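Side-chain contacts in ErfK/YbiS/YcfS/YnhG family protein (Xylanimonas cellulosilytica, PDB 4LPQ), which probably cross-links cell-wall peptidoglycan as an L,D-transpeptidase, with a YkuD-type catalytic domain joined to a putative peptidoglycan-binding domain: residues A56-D61 and P66-A71; S147-G152 and G162-H167; G31-K36 and S185-N190. All coordinates share one frame; numbering follows the deposited sequence.

How the contacts relate
Contact 1 lies within the putative peptidoglycan-binding domain and contact 2 within the catalytic domain, on opposite sides of the chain's centre, with their own centres about 31 Å apart. Contact 3 spans the two domains. Contact 1 approaches it to about 5 Å between nearest atoms without touching, and contacts 1 and 2 both fall within the chain between its segments. Contact 2 holds H167, the predicted proton donor/acceptor, and its E150 side chain is about 3 Å from that of C181, the predicted nucleophile. It packs directly on contact 3: H167 CA lies 3.7 Å from SE of selenomethionine M189. The side chains of S185 and H167 are about 10 Å apart at their nearest atoms.

Contact 1 (A56-D61 and P66-A71); sequences AGLYRD and PQTQAA
A56 and L58 face helix 66-74 from the loop that follows helix 43-56, with CA of A56 6.9 Å from CA of A71 and CA of L58 7.1 Å from CA of T68. Between them G57 ends the helix in a Schellman motif; its positive phi (78°) suits glycine and swings the chain around so that L58 can turn its side chain toward helix 66-74.

L58 carries most of the contact. Its CG stands beside the backbone N (chi1 -56°), which points it at that helix, and the branch there, turned by chi2, parts the methyls. CD1 sits 3.6 Å from T68 OG1 and 4.1 Å from A71 CB, while CD2 rests 3.7 Å from CD of Q67. A branched aliphatic chain fits here because one methyl settles between T68 and A71, the other against Q67. The small A71 also meets A56, CB to CB at 4.2 Å, so two alanines allow close approach where the backbones are nearest, CA to CA. The extended chain of Q67, CG anti to the backbone N (chi1 -171°), lies against CD2 of L58. Its OE1 accepts a bond from a water at 2.8 Å, and the same water accepts from Y59 N at 2.9 Å, bridging loop and helix.

T68 is buried, and its OG1 bonds to Q53 NE2 of helix 43-56, giving the hydroxyl beside L58 a polar partner. F52 of that helix lies against T68 and A71, and Q53 touches L58, so the loop and helix 66-74 pack together beside the end of helix 43-56 at the domain surface.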
ATOM      1  N   ALA A  56       8.725   4.572   7.209  1.00 11.82           N
ATOM      2  CA  ALA A  56       9.659   5.204   8.111  1.00 11.31           C
ATOM      3  C   ALA A  56      10.010   4.283   9.290  1.00 12.30           C
ATOM      4  O   ALA A  56      10.834   4.694  10.134  1.00 15.76           O
ATOM      5  CB  ALA A  56       9.126   6.549   8.574  1.00 13.49           C
ATOM      6  N   GLY A  57       9.382   3.146   9.435  1.00 12.54           N
ATOM      7  CA  GLY A  57       9.660   2.244  10.532  1.00 13.96           C
ATOM      8  C   GLY A  57       9.045   2.623  11.879  1.00 13.33           C
ATOM      9  O   GLY A  57       9.603   2.229  12.909  1.00 17.15           O
ATOM     10  N   LEU A  58       7.964   3.406  11.826  1.00 12.67           N
ATOM     11  CA  LEU A  58       7.333   3.920  13.024  1.00 12.16           C
ATOM     12  C   LEU A  58       6.148   3.105  13.422  1.00 12.55           C
ATOM     13  O   LEU A  58       5.566   2.363  12.619  1.00 14.29           O
ATOM     14  CB  LEU A  58       6.880   5.350  12.725  1.00 14.25           C
ATOM     15  CG  LEU A  58       8.001   6.245  12.257  1.00 14.79           C
ATOM     16  CD1 LEU A  58       7.453   7.552  11.948  1.00 19.13           C
ATOM     17  CD2 LEU A  58       9.147   6.299  13.287  1.00 21.16           C
ATOM     18  N   TYR A  59       5.759   3.232  14.679  1.00 13.28           N
ATOM     19  CA  TYR A  59       4.596   2.520  15.188  1.00 13.59           C
ATOM     20  C   TYR A  59       3.373   2.914  14.356  1.00 11.72           C
ATOM     21  O   TYR A  59       3.121   4.096  14.100  1.00 12.57           O
ATOM     22  CB  TYR A  59       4.389   2.896  16.671  1.00 15.10           C
ATOM     23  CG  TYR A  59       3.372   2.081  17.425  1.00 12.78           C
ATOM     24  CD1 TYR A  59       3.632   0.786  17.806  1.00 13.72           C
ATOM     25  CD2 TYR A  59       2.194   2.638  17.787  1.00 12.71           C
ATOM     26  CE1 TYR A  59       2.684   0.090  18.531  1.00 14.79           C
ATOM     27  CE2 TYR A  59       1.276   1.969  18.528  1.00 15.11           C
ATOM     28  CZ  TYR A  59       1.504   0.698  18.905  1.00 15.55           C
ATOM     29  OH  TYR A  59       0.564   0.025  19.659  1.00 17.78           O
ATOM     30  N   ARG A  60       2.638   1.901  13.896  1.00 13.37           N
ATOM     31  CA  ARG A  60       1.622   2.110  12.862  1.00 13.02           C
ATOM     32  C   ARG A  60       0.287   2.414  13.499  1.00 15.17           C
ATOM     33  O   ARG A  60      -0.674   1.690  13.374  1.00 25.97           O
ATOM     34  CB  ARG A  60       1.544   0.898  11.984  1.00 12.45           C
ATOM     35  CG  ARG A  60       2.868   0.474  11.324  1.00 12.48           C
ATOM     36  CD  ARG A  60       2.787  -0.921  10.737  1.00 12.38           C
ATOM     37  NE  ARG A  60       4.099  -1.306  10.250  1.00 11.75           N
ATOM     38  CZ  ARG A  60       4.377  -2.511   9.691  1.00 12.01           C
ATOM     39  NH1 ARG A  60       3.411  -3.348   9.402  1.00 13.39           N
ATOM     40  NH2 ARG A  60       5.619  -2.801   9.322  1.00 12.71           N
ATOM     41  N   ASP A  61       0.123   3.532  14.111  1.00 12.49           N
ATOM     42  CA  ASP A  61      -1.070   3.939  14.820  1.00 11.98           C
ATOM     43  C   ASP A  61      -1.922   5.008  14.145  1.00 10.98           C
ATOM     44  O   ASP A  61      -3.044   5.289  14.640  1.00 12.45           O
ATOM     45  CB  ASP A  61      -0.761   4.351  16.258  1.00 14.14           C
ATOM     46  CG  ASP A  61       0.129   5.600  16.335  1.00 13.15           C
ATOM     47  OD1 ASP A  61       0.372   6.255  15.295  1.00 13.02           O
ATOM     48  OD2 ASP A  61       0.602   5.940  17.458  1.00 14.36           O
ATOM     49  N   PRO A  66       4.859  13.513  17.689  1.00 12.45           N
ATOM     50  CA  PRO A  66       6.192  14.147  17.516  1.00 12.37           C
ATOM     51  C   PRO A  66       7.156  13.344  16.615  1.00 12.48           C
ATOM     52  O   PRO A  66       7.848  13.903  15.733  1.00 12.92           O
ATOM     53  CB  PRO A  66       6.706  14.239  18.965  1.00 12.39           C
ATOM     54  CG  PRO A  66       5.437  14.504  19.759  1.00 12.10           C
ATOM     55  CD  PRO A  66       4.415  13.616  19.090  1.00 14.30           C
ATOM     56  N   GLN A  67       7.232  12.013  16.813  1.00 11.95           N
ATOM     57  CA  GLN A  67       8.155  11.214  16.034  1.00 13.32           C
ATOM     58  C   GLN A  67       7.781  11.133  14.566  1.00 10.95           C
ATOM     59  O   GLN A  67       8.661  11.204  13.685  1.00 12.34           O
ATOM     60  CB  GLN A  67       8.289   9.863  16.670  1.00 13.10           C
ATOM     61  CG  GLN A  67       9.399   8.993  16.087  1.00 13.28           C
ATOM     62  CD  GLN A  67       9.511   7.628  16.685  1.00 15.10           C
ATOM     63  OE1 GLN A  67       8.563   7.071  17.169  1.00 19.37           O
ATOM     64  NE2 GLN A  67      10.689   7.072  16.576  1.00 18.26           N
ATOM     65  N   THR A  68       6.491  10.922  14.299  1.00 11.62           N
ATOM     66  CA  THR A  68       6.035  10.917  12.913  1.00 10.90           C
ATOM     67  C   THR A  68       6.257  12.241  12.226  1.00 11.31           C
ATOM     68  O   THR A  68       6.727  12.302  11.085  1.00 12.10           O
ATOM     69  CB  THR A  68       4.572  10.393  12.809  1.00 12.06           C
ATOM     70  OG1 THR A  68       4.468   9.086  13.318  1.00 12.72           O
ATOM     71  CG2 THR A  68       4.111  10.386  11.373  1.00 11.94           C
ATOM     72  N   GLN A  69       6.000  13.327  12.937  1.00 12.83           N
ATOM     73  CA  GLN A  69       6.226  14.650  12.391  1.00 12.93           C
ATOM     74  C   GLN A  69       7.699  14.848  12.054  1.00 13.07           C
ATOM     75  O   GLN A  69       8.011  15.430  11.037  1.00 13.64           O
ATOM     76  CB  GLN A  69       5.746  15.719  13.389  1.00 13.99           C
ATOM     77  CG  GLN A  69       5.936  17.107  12.896  1.00 16.48           C
ATOM     78  CD  GLN A  69       4.986  17.400  11.774  1.00 20.89           C
ATOM     79  OE1 GLN A  69       3.808  17.079  11.831  1.00 28.35           O
ATOM     80  NE2 GLN A  69       5.507  18.046  10.750  1.00 21.22           N
ATOM     81  N   ALA A  70       8.596  14.365  12.913  1.00 12.75           N
ATOM     82  CA  ALA A  70       9.991  14.478  12.614  1.00 13.82           C
ATOM     83  C   ALA A  70      10.374  13.792  11.316  1.00 13.23           C
ATOM     84  O   ALA A  70      11.158  14.306  10.516  1.00 14.85           O
ATOM     85  CB  ALA A  70      10.847  13.982  13.784  1.00 16.93           C
ATOM     86  N   ALA A  71       9.794  12.599  11.106  1.00 13.43           N
ATOM     87  CA  ALA A  71      10.088  11.861   9.885  1.00 13.64           C
ATOM     88  C   ALA A  71       9.489  12.589   8.661  1.00 12.61           C
ATOM     89  O   ALA A  71      10.089  12.593   7.568  1.00 13.88           O
ATOM     90  CB  ALA A  71       9.599  10.438  10.053  1.00 13.63           C
TER
HETATM   91  O   HOH W   1       7.472   4.520  16.692  1.00 29.23           O

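Contact 2 (S147-G152 and G162-H167)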
ATOM      1  N   SER A 147     -11.404 -15.069  -6.275  1.00 19.49           N
ATOM      2  CA  SER A 147     -10.095 -15.658  -6.135  1.00 17.77           C
ATOM      3  C   SER A 147     -10.118 -17.072  -5.649  1.00 22.92           C
ATOM      4  O   SER A 147     -10.885 -17.329  -4.702  1.00 23.95           O
ATOM      5  CB  SER A 147      -9.270 -14.818  -5.167  1.00 19.87           C
ATOM      6  OG  SER A 147      -7.996 -15.385  -4.888  1.00 20.49           O
ATOM      7  N   THR A 148      -9.237 -17.917  -6.152  1.00 26.22           N
ATOM      8  CA  THR A 148      -9.053 -19.268  -5.531  1.00 28.31           C
ATOM      9  C   THR A 148      -8.341 -19.211  -4.193  1.00 29.19           C
ATOM     10  O   THR A 148      -8.468 -20.150  -3.401  1.00 39.83           O
ATOM     11  CB  THR A 148      -8.288 -20.267  -6.523  1.00 37.48           C
ATOM     12  OG1 THR A 148      -6.944 -19.823  -6.916  1.00 43.44           O
ATOM     13  CG2 THR A 148      -9.109 -20.410  -7.764  1.00 43.11           C
ATOM     14  N   LEU A 149      -7.572 -18.126  -3.974  1.00 24.00           N
ATOM     15  CA  LEU A 149      -6.780 -17.937  -2.746  1.00 23.06           C
ATOM     16  C   LEU A 149      -7.563 -17.156  -1.717  1.00 22.24           C
ATOM     17  O   LEU A 149      -7.728 -17.569  -0.573  1.00 24.73           O
ATOM     18  CB  LEU A 149      -5.446 -17.170  -3.050  1.00 23.85           C
ATOM     19  CG  LEU A 149      -4.285 -17.993  -3.529  1.00 37.84           C
ATOM     20  CD1 LEU A 149      -4.582 -18.573  -4.931  1.00 53.89           C
ATOM     21  CD2 LEU A 149      -3.076 -17.066  -3.559  1.00 40.89           C
ATOM     22  N   GLU A 150      -7.953 -15.964  -2.080  1.00 22.17           N
ATOM     23  CA  GLU A 150      -8.606 -15.025  -1.181  1.00 21.45           C
ATOM     24  C   GLU A 150     -10.079 -15.339  -0.966  1.00 20.20           C
ATOM     25  O   GLU A 150     -10.722 -15.782  -1.910  1.00 23.38           O
ATOM     26  CB  GLU A 150      -8.437 -13.586  -1.626  1.00 21.27           C
ATOM     27  CG  GLU A 150      -6.981 -13.158  -1.844  1.00 25.87           C
ATOM     28  CD  GLU A 150      -6.086 -13.227  -0.590  1.00 22.48           C
ATOM     29  OE1 GLU A 150      -6.558 -12.936   0.467  1.00 31.44           O
ATOM     30  OE2 GLU A 150      -4.984 -13.713  -0.759  1.00 30.34           O
ATOM     31  N   LEU A 151     -10.589 -15.018   0.213  1.00 23.58           N
ATOM     32  CA  LEU A 151     -12.018 -15.212   0.490  1.00 23.97           C
ATOM     33  C   LEU A 151     -12.960 -14.236  -0.117  1.00 29.84           C
ATOM     34  O   LEU A 151     -14.100 -14.584  -0.513  1.00 36.16           O
ATOM     35  CB  LEU A 151     -12.207 -15.189   1.995  1.00 28.90           C
ATOM     36  CG  LEU A 151     -11.717 -16.398   2.737  1.00 29.47           C
ATOM     37  CD1 LEU A 151     -12.049 -16.291   4.209  1.00 46.94           C
ATOM     38  CD2 LEU A 151     -12.408 -17.637   2.115  1.00 46.25           C
ATOM     39  N   GLY A 152     -12.563 -12.990  -0.168  1.00 31.30           N
ATOM     40  CA  GLY A 152     -13.491 -11.994  -0.787  1.00 30.56           C
ATOM     41  C   GLY A 152     -13.142 -11.834  -2.265  1.00 27.12           C
ATOM     42  O   GLY A 152     -12.330 -12.591  -2.877  1.00 31.37           O
ATOM     43  N   GLY A 162       0.758 -17.468 -10.547  1.00 14.54           N
ATOM     44  CA  GLY A 162      -0.432 -18.264 -10.307  1.00 15.88           C
ATOM     45  C   GLY A 162      -1.535 -17.327  -9.813  1.00 13.90           C
ATOM     46  O   GLY A 162      -1.864 -16.324 -10.470  1.00 14.80           O
ATOM     47  N   GLY A 163      -2.194 -17.712  -8.736  1.00 14.31           N
ATOM     48  CA  GLY A 163      -3.258 -16.919  -8.170  1.00 14.52           C
ATOM     49  C   GLY A 163      -2.870 -15.709  -7.382  1.00 13.88           C
ATOM     50  O   GLY A 163      -3.683 -14.946  -6.943  1.00 16.81           O
ATOM     51  N   TYR A 164      -1.591 -15.537  -7.173  1.00 12.66           N
ATOM     52  CA  TYR A 164      -1.060 -14.410  -6.427  1.00 13.14           C
ATOM     53  C   TYR A 164      -1.095 -13.161  -7.312  1.00 13.03           C
ATOM     54  O   TYR A 164      -0.542 -13.106  -8.436  1.00 14.47           O
ATOM     55  CB  TYR A 164       0.359 -14.616  -5.935  1.00 15.14           C
ATOM     56  CG  TYR A 164       0.499 -15.737  -4.950  1.00 14.88           C
ATOM     57  CD1 TYR A 164       0.239 -15.523  -3.611  1.00 17.42           C
ATOM     58  CD2 TYR A 164       0.923 -16.960  -5.286  1.00 17.91           C
ATOM     59  CE1 TYR A 164       0.287 -16.517  -2.675  1.00 21.19           C
ATOM     60  CE2 TYR A 164       1.022 -17.962  -4.375  1.00 20.77           C
ATOM     61  CZ  TYR A 164       0.729 -17.741  -3.041  1.00 22.00           C
ATOM     62  OH  TYR A 164       0.827 -18.790  -2.146  1.00 26.06           O
ATOM     63  N   ALA A 165      -1.834 -12.151  -6.788  1.00 12.53           N
ATOM     64  CA  ALA A 165      -2.083 -10.927  -7.459  1.00 11.91           C
ATOM     65  C   ALA A 165      -1.944  -9.757  -6.531  1.00 12.64           C
ATOM     66  O   ALA A 165      -2.054  -9.861  -5.312  1.00 12.90           O
ATOM     67  CB  ALA A 165      -3.524 -10.912  -8.008  1.00 14.11           C
ATOM     68  N   VAL A 166      -1.719  -8.586  -7.124  1.00 10.91           N
ATOM     69  CA  VAL A 166      -1.941  -7.257  -6.496  1.00 12.29           C
ATOM     70  C   VAL A 166      -3.356  -6.835  -6.882  1.00 12.29           C
ATOM     71  O   VAL A 166      -3.748  -6.919  -8.058  1.00 12.29           O
ATOM     72  CB  VAL A 166      -0.925  -6.219  -7.007  1.00 12.03           C
ATOM     73  CG1 VAL A 166      -1.142  -4.882  -6.309  1.00 14.10           C
ATOM     74  CG2 VAL A 166       0.497  -6.701  -6.736  1.00 13.49           C
ATOM     75  N   HIS A 167      -4.142  -6.419  -5.899  1.00 12.31           N
ATOM     76  CA  HIS A 167      -5.540  -6.039  -6.161  1.00 12.11           C
ATOM     77  C   HIS A 167      -6.065  -5.053  -5.213  1.00 11.06           C
ATOM     78  O   HIS A 167      -5.527  -4.923  -4.094  1.00 12.29           O
ATOM     79  CB  HIS A 167      -6.439  -7.300  -6.183  1.00 13.00           C
ATOM     80  CG  HIS A 167      -6.551  -7.956  -4.837  1.00 12.56           C
ATOM     81  ND1 HIS A 167      -7.528  -7.616  -3.918  1.00 13.46           N
ATOM     82  CD2 HIS A 167      -5.807  -8.919  -4.268  1.00 15.33           C
ATOM     83  CE1 HIS A 167      -7.350  -8.373  -2.834  1.00 14.45           C
ATOM     84  NE2 HIS A 167      -6.302  -9.144  -3.006  1.00 16.49           N
TER
HETATM   85  O   HOH W   2      -6.353 -15.177  -6.932  1.00 19.78           O
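L149, in the loop between strands 144-145 and 154-159, reaches across to G163 and Y164 at the start of strand 164-168. Its CB points at that segment, and a chi1 of -84°, with CG anti to the carbonyl carbon, carries CG toward the same two residues, where the chain forks. Methyl CD1 lies 3.9 Å from CA of G163, where the lack of a side chain lets it settle on the backbone. Methyl CD2 stands over one face of the Y164 ring, offset toward the rim and 3.5 Å from CE1. This is a CH-pi contact, with CD2 3.7 Å from the ring centroid and 20° off its normal. A leucine suits the place because one branch serves the glycine and the other the ring.

The loop behind L149 is shaped by S147, whose OG accepts from the backbone N of L149 and, more straightly, from that of E150 (2.9 Å, 163°): an ST turn within an ST motif. A water joins the same OG, at 2.6 Å, to G163 O.

Next along the loop, buried E150 brings CG to 4.2 Å from NE2 of H167, the predicted proton donor/acceptor, approaching that ring obliquely. Its carboxylate takes backbone N-H groups instead: OE2 from C181, the predicted nucleophile, and OE1 from H179. A buried acid anchored in this way probably helps fix the cysteine-bearing loop beside the histidine.

Contact 3 (G31-K36 and S185-N190); sequences GYFILK and SNAAMN
F33, in the loop after helix 18-30, carries nearly all of this contact, presenting its ring to the first turn of helix 186-196, with its CA 6.9 Å from that of A188. CG is anti to the backbone N (chi1 -178°), which extends the ring from the loop onto the helix.

The aromatic interaction is a CH-pi contact. CA of A188 lies over one face of the ring, offset toward the rim, at 4.0 Å from the centroid and 22° off the normal. A phenylalanine suits the place because a flat, wide group can lie against the backbone of a helix whose side chains here are small.

Apolar contacts add to it along the CD2-CE2 side of the ring. CE2 meets A187 CB at 4.0 Å and CD2 meets A188 CB at the same 4.0 Å. The two alanines present only methyls, letting the ring approach so near to the helix that CE2 comes to 3.6 Å from A188 N and CZ to 3.6 Å from A187 O.

The polar interactions stay within segment 185-190, at the start of the helix. S185 is the N-cap: its OG accepts from A188 N at 3.0 Å in a nearly straight bond (160°). A serine hydroxyl is short enough to fold back on this N-H, and it gives the group an acceptor, since no preceding helical turn offers it a carbonyl.

The site joins the two domains, the loop coming from the putative peptidoglycan-binding part and the helix from the catalytic part. I109 of strand 104-110 touches both F33 and A188, and the backbones of G31 and F33 bond to I108 of that strand. W191, farther along helix 186-196, meets the F33 ring with its plane inclined, while W43 of helix 43-56 lies against S185.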
ATOM      1  N   GLY A  31       5.163  11.641  -2.257  1.00 14.06           N
ATOM      2  CA  GLY A  31       4.823  10.482  -3.046  1.00 14.89           C
ATOM      3  C   GLY A  31       4.025   9.390  -2.404  1.00 13.97           C
ATOM      4  O   GLY A  31       3.774   8.354  -2.992  1.00 15.29           O
ATOM      5  N   TYR A  32       3.548   9.650  -1.178  1.00 12.99           N
ATOM      6  CA  TYR A  32       2.665   8.704  -0.518  1.00 12.33           C
ATOM      7  C   TYR A  32       1.301   8.880  -1.142  1.00 14.96           C
ATOM      8  O   TYR A  32       0.820   9.996  -1.282  1.00 17.16           O
ATOM      9  CB  TYR A  32       2.661   8.970   0.999  1.00 12.74           C
ATOM     10  CG  TYR A  32       4.021   8.618   1.554  1.00 12.03           C
ATOM     11  CD1 TYR A  32       5.071   9.541   1.540  1.00 11.67           C
ATOM     12  CD2 TYR A  32       4.332   7.341   2.013  1.00 10.85           C
ATOM     13  CE1 TYR A  32       6.318   9.203   1.961  1.00 12.68           C
ATOM     14  CE2 TYR A  32       5.619   6.965   2.406  1.00 11.83           C
ATOM     15  CZ  TYR A  32       6.633   7.922   2.390  1.00 12.08           C
ATOM     16  OH  TYR A  32       7.855   7.543   2.842  1.00 12.71           O
ATOM     17  N   PHE A  33       0.653   7.798  -1.546  1.00 14.32           N
ATOM     18  CA  PHE A  33      -0.545   7.908  -2.382  1.00 13.42           C
ATOM     19  C   PHE A  33      -1.698   8.504  -1.636  1.00 14.13           C
ATOM     20  O   PHE A  33      -2.183   7.963  -0.638  1.00 15.79           O
ATOM     21  CB  PHE A  33      -0.954   6.516  -2.863  1.00 16.47           C
ATOM     22  CG  PHE A  33      -2.161   6.565  -3.767  1.00 13.23           C
ATOM     23  CD1 PHE A  33      -2.030   7.002  -5.060  1.00 16.73           C
ATOM     24  CD2 PHE A  33      -3.388   6.346  -3.279  1.00 13.70           C
ATOM     25  CE1 PHE A  33      -3.159   7.152  -5.859  1.00 19.08           C
ATOM     26  CE2 PHE A  33      -4.476   6.449  -4.053  1.00 16.63           C
ATOM     27  CZ  PHE A  33      -4.396   6.863  -5.332  1.00 16.09           C
ATOM     28  N   ILE A  34      -2.148   9.639  -2.157  1.00 15.07           N
ATOM     29  CA  ILE A  34      -3.278  10.405  -1.626  1.00 15.67           C
ATOM     30  C   ILE A  34      -3.718  11.336  -2.764  1.00 15.68           C
ATOM     31  O   ILE A  34      -2.889  12.034  -3.399  1.00 18.36           O
ATOM     32  CB  ILE A  34      -2.901  11.184  -0.342  1.00 15.36           C
ATOM     33  CG1 ILE A  34      -4.135  11.748   0.350  1.00 18.49           C
ATOM     34  CG2 ILE A  34      -1.837  12.220  -0.548  1.00 17.58           C
ATOM     35  CD1 ILE A  34      -3.786  12.343   1.727  1.00 17.94           C
ATOM     36  N   LEU A  35      -4.974  11.427  -2.997  1.00 17.73           N
ATOM     37  CA  LEU A  35      -5.543  12.223  -4.093  1.00 17.12           C
ATOM     38  C   LEU A  35      -5.946  13.644  -3.727  1.00 19.16           C
ATOM     39  O   LEU A  35      -5.926  14.533  -4.590  1.00 22.79           O
ATOM     40  CB  LEU A  35      -6.746  11.479  -4.701  1.00 18.85           C
ATOM     41  CG  LEU A  35      -6.507  10.166  -5.343  1.00 22.07           C
ATOM     42  CD1 LEU A  35      -7.771   9.578  -5.923  1.00 26.47           C
ATOM     43  CD2 LEU A  35      -5.485  10.339  -6.418  1.00 23.64           C
ATOM     44  N   LYS A  36      -6.400  13.875  -2.462  1.00 20.05           N
ATOM     45  CA  LYS A  36      -7.016  15.145  -2.048  1.00 23.76           C
ATOM     46  C   LYS A  36      -6.397  15.667  -0.796  1.00 22.52           C
ATOM     47  O   LYS A  36      -6.162  14.944   0.183  1.00 24.63           O
ATOM     48  CB  LYS A  36      -8.469  14.885  -1.673  1.00 32.99           C
ATOM     49  CG  LYS A  36      -9.412  14.633  -2.787  1.00 37.02           C
ATOM     50  CD  LYS A  36     -10.836  14.987  -2.385  1.00 55.10           C
ATOM     51  CE  LYS A  36     -11.251  14.167  -1.180  1.00 70.02           C
ATOM     52  NZ  LYS A  36     -12.710  14.027  -1.250  1.00 76.80           N
ATOM     53  N   SER A 185      -5.601  -0.136  -1.723  1.00 11.72           N
ATOM     54  CA  SER A 185      -6.922   0.479  -1.886  1.00 12.27           C
ATOM     55  C   SER A 185      -7.416   0.418  -3.319  1.00 11.84           C
ATOM     56  O   SER A 185      -6.593   0.363  -4.250  1.00 12.21           O
ATOM     57  CB  SER A 185      -6.957   1.918  -1.395  1.00 11.41           C
ATOM     58  OG  SER A 185      -6.230   2.782  -2.269  1.00 12.78           O
ATOM     59  N   ASN A 186      -8.706   0.489  -3.523  1.00 11.88           N
ATOM     60  CA  ASN A 186      -9.213   0.548  -4.893  1.00 13.59           C
ATOM     61  C   ASN A 186      -8.676   1.763  -5.672  1.00 13.16           C
ATOM     62  O   ASN A 186      -8.359   1.648  -6.809  1.00 14.37           O
ATOM     63  CB  ASN A 186     -10.730   0.495  -4.888  1.00 13.91           C
ATOM     64  CG  ASN A 186     -11.328  -0.806  -4.463  1.00 14.76           C
ATOM     65  OD1 ASN A 186     -10.706  -1.805  -4.316  1.00 14.07           O
ATOM     66  ND2 ASN A 186     -12.616  -0.732  -4.271  1.00 30.11           N
ATOM     67  N   ALA A 187      -8.592   2.911  -4.965  1.00 13.53           N
ATOM     68  CA  ALA A 187      -8.062   4.095  -5.578  1.00 14.03           C
ATOM     69  C   ALA A 187      -6.617   3.914  -6.022  1.00 12.72           C
ATOM     70  O   ALA A 187      -6.219   4.352  -7.087  1.00 14.28           O
ATOM     71  CB  ALA A 187      -8.232   5.265  -4.664  1.00 14.90           C
ATOM     72  N   ALA A 188      -5.805   3.319  -5.146  1.00 11.82           N
ATOM     73  CA  ALA A 188      -4.410   3.056  -5.499  1.00 12.34           C
ATOM     74  C   ALA A 188      -4.369   2.094  -6.698  1.00 11.95           C
ATOM     75  O   ALA A 188      -3.561   2.291  -7.603  1.00 12.86           O
ATOM     76  CB  ALA A 188      -3.603   2.494  -4.313  1.00 13.65           C
HETATM   77  N   MSE A 189      -5.211   1.100  -6.716  1.00 11.88           N
HETATM   78  CA  MSE A 189      -5.216   0.118  -7.812  1.00 12.51           C
HETATM   79  C   MSE A 189      -5.608   0.863  -9.118  1.00 13.81           C
HETATM   80  O   MSE A 189      -4.984   0.610 -10.151  1.00 13.98           O
HETATM   81  CB  MSE A 189      -6.180  -1.024  -7.505  1.00 12.77           C
HETATM   82  CG  MSE A 189      -5.845  -2.212  -8.371  1.00 14.08           C
HETATM   83 SE   MSE A 189      -4.148  -3.046  -7.743  0.70 14.31          SE
HETATM   84  CE  MSE A 189      -3.544  -3.815  -9.406  1.00 14.42           C
ATOM     85  N   ASN A 190      -6.581   1.757  -9.067  1.00 13.40           N
ATOM     86  CA  ASN A 190      -6.992   2.485 -10.224  1.00 13.43           C
ATOM     87  C   ASN A 190      -5.864   3.353 -10.748  1.00 13.04           C
ATOM     88  O   ASN A 190      -5.649   3.438 -11.971  1.00 15.59           O
ATOM     89  CB  ASN A 190      -8.258   3.326  -9.946  1.00 15.16           C
ATOM     90  CG  ASN A 190      -9.488   2.488  -9.657  1.00 15.72           C
ATOM     91  OD1 ASN A 190      -9.612   1.344 -10.072  1.00 15.89           O
ATOM     92  ND2 ASN A 190     -10.425   3.114  -8.951  1.00 17.10           N
TER